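Local coordinates for acyl-coenzyme A oxidase 3 (Yarrowia lipolytica, PDB 5YS9), which catalyses the FAD-dependent oxidation of acyl-CoA to trans-2-enoyl-CoA, passing electrons to oxygen to give hydrogen peroxide, in peroxisomal fatty acid beta-oxidation, at residues L463-G468 against Q552-H557; D185-N190 against Q274-K279. All blocks are in the same frame, centred on the assembly; numbering follows the deposited sequence.

Contact 1: L463-G468 against Q552-H557; sequences LSMGRG and QCAKIH
Met465 reaches across from its helix to Ala554 and His557, at a point where two helices cross almost perpendicularly: the axes of segments 463-468 and 552-557 are 87° apart and approach to 7.9 Å. The tight part lies at Gly466, whose CA comes within 4.7 Å of the CA of Ala554. Beside it the Met465 chain, bent at chi2, runs alongside the alanine methyl, CG and CE each lying 3.9 Å from Ala554 CB, and CE comes to 3.2 Å from Ala554 O. The terminal CE also meets the His557 ring at its edge, close to the ring plane, 3.6 Å from CD2. In that ring ND1 is hydrogen-bonded with Tyr488 OH and NE2 with Ser407 OG, which together fix how it is turned. With an alanine in place of Met465, Ala554 and the CD2 edge of His557 would probably lose their apolar cover and a gap would open beside the crossing. The more solvent-accessible side is that of Ser464, Arg467, Gln552 and Lys555, which point away from this contact and are partly exposed. Among its neighbours, helix 547-573 packs on helix 458-477, where Cys553 touches Leu469, and on helix 507-534, where Ile556 meets Val517, Ala518 and Ala521; helix 598-604 adds Leu600.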
# COMPACT_ATOMS: atom_id res chain seq x y z
N LEU A 463 -16.37 -3.02 12.65
CA LEU A 463 -16.73 -3.42 14.02
C LEU A 463 -18.18 -3.06 14.40
O LEU A 463 -18.80 -3.80 15.13
CB LEU A 463 -15.76 -2.85 15.05
CG LEU A 463 -14.31 -3.32 14.95
CD1 LEU A 463 -13.44 -2.59 15.98
CD2 LEU A 463 -14.12 -4.82 15.11
N SER A 464 -18.69 -1.93 13.91
CA SER A 464 -20.07 -1.55 14.12
C SER A 464 -20.99 -2.45 13.38
O SER A 464 -22.01 -2.85 13.90
CB SER A 464 -20.38 -0.15 13.61
OG SER A 464 -19.56 0.75 14.28
N MET A 465 -20.66 -2.71 12.12
CA MET A 465 -21.54 -3.52 11.36
C MET A 465 -21.53 -4.94 11.90
O MET A 465 -22.58 -5.55 11.91
CB MET A 465 -21.27 -3.42 9.85
CG MET A 465 -21.13 -4.75 9.14
SD MET A 465 -21.72 -4.70 7.48
CE MET A 465 -20.64 -5.95 6.84
N GLY A 466 -20.37 -5.43 12.37
CA GLY A 466 -20.22 -6.75 13.04
C GLY A 466 -21.05 -6.92 14.30
O GLY A 466 -21.68 -7.93 14.50
N ARG A 467 -21.04 -5.89 15.15
CA ARG A 467 -21.99 -5.73 16.25
C ARG A 467 -23.42 -5.67 15.72
O ARG A 467 -24.29 -6.34 16.26
CB ARG A 467 -21.66 -4.49 17.09
CG ARG A 467 -22.62 -4.17 18.24
CD ARG A 467 -22.29 -2.91 19.04
NE ARG A 467 -22.37 -1.72 18.19
CZ ARG A 467 -21.44 -0.75 18.07
NH1 ARG A 467 -20.31 -0.76 18.80
NH2 ARG A 467 -21.65 0.27 17.23
N GLY A 468 -23.67 -4.88 14.68
CA GLY A 468 -24.98 -4.79 14.10
C GLY A 468 -25.58 -6.12 13.59
O GLY A 468 -26.80 -6.30 13.61
N GLN A 552 -14.76 -10.39 11.69
CA GLN A 552 -14.93 -11.55 10.79
C GLN A 552 -16.37 -11.62 10.20
O GLN A 552 -16.56 -11.78 8.97
CB GLN A 552 -14.58 -12.87 11.51
CG GLN A 552 -13.11 -13.19 11.64
CD GLN A 552 -12.51 -13.66 10.32
OE1 GLN A 552 -11.61 -13.01 9.77
NE2 GLN A 552 -13.03 -14.79 9.79
N CYS A 553 -17.38 -11.46 11.05
CA CYS A 553 -18.75 -11.37 10.57
C CYS A 553 -18.92 -10.28 9.54
O CYS A 553 -19.52 -10.52 8.49
CB CYS A 553 -19.71 -11.16 11.72
SG CYS A 553 -19.87 -12.61 12.81
N ALA A 554 -18.39 -9.09 9.80
CA ALA A 554 -18.47 -7.99 8.81
C ALA A 554 -17.83 -8.42 7.49
O ALA A 554 -18.35 -8.15 6.40
CB ALA A 554 -17.78 -6.73 9.34
N LYS A 555 -16.70 -9.09 7.62
CA LYS A 555 -15.93 -9.51 6.46
C LYS A 555 -16.65 -10.58 5.66
O LYS A 555 -16.72 -10.48 4.45
CB LYS A 555 -14.57 -10.01 6.88
CG LYS A 555 -13.59 -10.21 5.73
CD LYS A 555 -12.61 -11.35 5.96
CE LYS A 555 -11.20 -10.88 6.19
NZ LYS A 555 -10.30 -12.06 6.23
N ILE A 556 -17.17 -11.60 6.32
CA ILE A 556 -17.76 -12.71 5.59
C ILE A 556 -19.08 -12.28 4.97
O ILE A 556 -19.37 -12.61 3.82
CB ILE A 556 -17.88 -14.00 6.43
CG1 ILE A 556 -16.49 -14.49 6.81
CG2 ILE A 556 -18.53 -15.10 5.62
CD1 ILE A 556 -16.41 -15.12 8.19
N HIS A 557 -19.86 -11.52 5.70
CA HIS A 557 -21.12 -11.03 5.17
C HIS A 557 -20.94 -10.12 3.93
O HIS A 557 -21.71 -10.21 2.97
CB HIS A 557 -21.87 -10.32 6.30
CG HIS A 557 -23.06 -9.53 5.86
ND1 HIS A 557 -24.28 -10.11 5.58
CD2 HIS A 557 -23.22 -8.19 5.70
CE1 HIS A 557 -25.14 -9.15 5.26
NE2 HIS A 557 -24.53 -7.98 5.34

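Contact 2: D185-N190 against Q274-K279; sequences DEFIIN and QNMLMK
Phe187 and Met276 form a Met-aromatic contact in the beta-sheet domain that acyl-CoA oxidases share with the acyl-CoA dehydrogenases, their middle domain. It joins strand 186-190 to the loop that follows strand 262-272. The two strands pair antiparallel, so the chain leaving the second one passes beside the start of the first. Asp185 and Glu186 there make a G1 beta bulge against strand 177-181, with Asp185 in the left-handed helical region of backbone angles.

The apolar part is a methionine that meets a ring obliquely. Met276 SD is 4.8 Å from the centroid of the Phe187 ring, on a line 55° off the ring normal, and its nearest ring atom is CZ at 3.8 Å. Closer to the backbone, Met276 CB lies 3.7 Å from Phe187 CE2. Met276 has CG anti to its backbone nitrogen (chi1 175°) and stays extended beyond it, which brings the sulfur to the CE2-CZ side of the ring. Phe229 meets the Phe187 ring edge-to-face, and Leu217 touches both Phe187 and Met276.

Side-chain-to-backbone bonds tie the loop to helix 139-147, the amide of Gln141 using NE2 for Met276 O and OE1 for the Met278 N-H.

The polar part lies at the more exposed end. There the Asp185 carboxylate is held from elsewhere, OD2 by a salt bridge with Arg273 and OD1 by a hydrogen bond with Tyr180. Gln274 bends at chi2 to bring its amide across the carboxylate, the two planes 78° apart. Asp185 OD2 and Gln274 NE2 end up 3.8 Å from each other, which is proximity without a bond.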
# COMPACT_ATOMS: atom_id res chain seq x y z
N ASP A 185 -28.88 37.34 21.95
CA ASP A 185 -29.42 36.38 21.01
C ASP A 185 -28.34 35.79 20.09
O ASP A 185 -28.51 35.71 18.88
CB ASP A 185 -30.54 37.00 20.19
CG ASP A 185 -31.45 35.97 19.61
OD1 ASP A 185 -31.56 34.88 20.19
OD2 ASP A 185 -32.06 36.23 18.58
N GLU A 186 -27.23 35.39 20.69
CA GLU A 186 -26.06 34.90 19.99
C GLU A 186 -25.58 33.54 20.51
O GLU A 186 -25.92 33.11 21.61
CB GLU A 186 -24.94 35.94 20.14
CG GLU A 186 -25.17 37.23 19.34
CD GLU A 186 -23.98 38.19 19.43
OE1 GLU A 186 -23.41 38.37 20.53
OE2 GLU A 186 -23.59 38.76 18.39
N PHE A 187 -24.80 32.85 19.68
CA PHE A 187 -23.94 31.77 20.15
C PHE A 187 -22.49 32.26 20.24
O PHE A 187 -22.04 33.01 19.40
CB PHE A 187 -24.01 30.53 19.26
CG PHE A 187 -25.33 29.84 19.31
CD1 PHE A 187 -25.69 29.12 20.43
CD2 PHE A 187 -26.21 29.91 18.23
CE1 PHE A 187 -26.90 28.46 20.47
CE2 PHE A 187 -27.43 29.28 18.27
CZ PHE A 187 -27.78 28.55 19.40
N ILE A 188 -21.80 31.81 21.29
CA ILE A 188 -20.37 31.92 21.42
C ILE A 188 -19.76 30.57 21.02
O ILE A 188 -19.92 29.58 21.75
CB ILE A 188 -19.96 32.26 22.85
CG1 ILE A 188 -20.63 33.58 23.30
CG2 ILE A 188 -18.43 32.38 22.95
CD1 ILE A 188 -20.23 34.02 24.72
N ILE A 189 -19.03 30.56 19.90
CA ILE A 189 -18.28 29.39 19.45
C ILE A 189 -16.85 29.42 20.02
O ILE A 189 -16.11 30.40 19.80
CB ILE A 189 -18.18 29.31 17.92
CG1 ILE A 189 -19.57 29.51 17.24
CG2 ILE A 189 -17.53 27.98 17.53
CD1 ILE A 189 -20.69 28.66 17.82
N ASN A 190 -16.49 28.36 20.76
CA ASN A 190 -15.22 28.33 21.46
C ASN A 190 -14.53 26.98 21.38
O ASN A 190 -15.14 25.92 21.58
CB ASN A 190 -15.35 28.79 22.93
CG ASN A 190 -14.00 29.14 23.55
OD1 ASN A 190 -13.33 30.14 23.16
ND2 ASN A 190 -13.55 28.29 24.48
N GLN A 274 -29.51 32.60 14.69
CA GLN A 274 -30.07 32.16 13.42
C GLN A 274 -29.04 31.41 12.54
O GLN A 274 -29.40 30.84 11.48
CB GLN A 274 -30.64 33.37 12.66
CG GLN A 274 -31.87 34.02 13.28
CD GLN A 274 -31.61 35.04 14.38
OE1 GLN A 274 -30.47 35.26 14.84
NE2 GLN A 274 -32.68 35.67 14.84
N ASN A 275 -27.77 31.41 12.96
CA ASN A 275 -26.72 30.78 12.18
C ASN A 275 -26.68 29.32 12.44
O ASN A 275 -26.13 28.59 11.64
CB ASN A 275 -25.36 31.40 12.45
CG ASN A 275 -25.07 32.63 11.62
OD1 ASN A 275 -23.92 32.96 11.38
ND2 ASN A 275 -26.10 33.30 11.16
N MET A 276 -27.21 28.89 13.58
CA MET A 276 -27.44 27.48 13.85
C MET A 276 -28.44 26.97 12.88
O MET A 276 -29.49 27.58 12.71
CB MET A 276 -28.01 27.27 15.24
CG MET A 276 -28.36 25.81 15.54
SD MET A 276 -29.00 25.63 17.22
CE MET A 276 -29.61 23.94 17.13
N LEU A 277 -28.15 25.84 12.26
CA LEU A 277 -29.08 25.25 11.29
C LEU A 277 -30.18 24.48 12.03
O LEU A 277 -29.89 23.66 12.88
CB LEU A 277 -28.32 24.36 10.30
CG LEU A 277 -27.30 25.10 9.42
CD1 LEU A 277 -26.52 24.07 8.64
CD2 LEU A 277 -27.95 26.10 8.47
N MET A 278 -31.45 24.76 11.74
CA MET A 278 -32.53 24.35 12.66
C MET A 278 -33.68 23.51 12.10
O MET A 278 -34.72 23.43 12.73
CB MET A 278 -33.11 25.56 13.42
CG MET A 278 -32.20 26.12 14.52
SD MET A 278 -33.07 27.47 15.38
CE MET A 278 -31.77 28.50 16.07
N LYS A 279 -33.47 22.83 10.98
CA LYS A 279 -34.47 21.88 10.45
C LYS A 279 -34.89 20.82 11.49
O LYS A 279 -36.07 20.53 11.64
CB LYS A 279 -33.94 21.20 9.17
CG LYS A 279 -34.89 20.19 8.52
CD LYS A 279 -34.65 19.99 7.03
CE LYS A 279 -35.30 18.70 6.54
NZ LYS A 279 -35.90 18.81 5.18

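Contacts 1 and 2 lie in different parts of the subunit, the first in the helical region and the second in the beta-sheet domain. Their centres are 38 Å apart, their nearest atoms about 25 Å, and they do not touch; along the chain contact 2 is complete before contact 1 begins. Contact 1 is the deeper, 19 Å from the centre of the chain against 34 Å. It is also tied to the cofactor: the site of Gly466 is about 12 Å from a bound FAD, and Leu463, one turn earlier on the same helix, touches FAD and packs on Tyr350 of the second subunit. Residues 185-190 and 274-279 meet no other chain of the dimer.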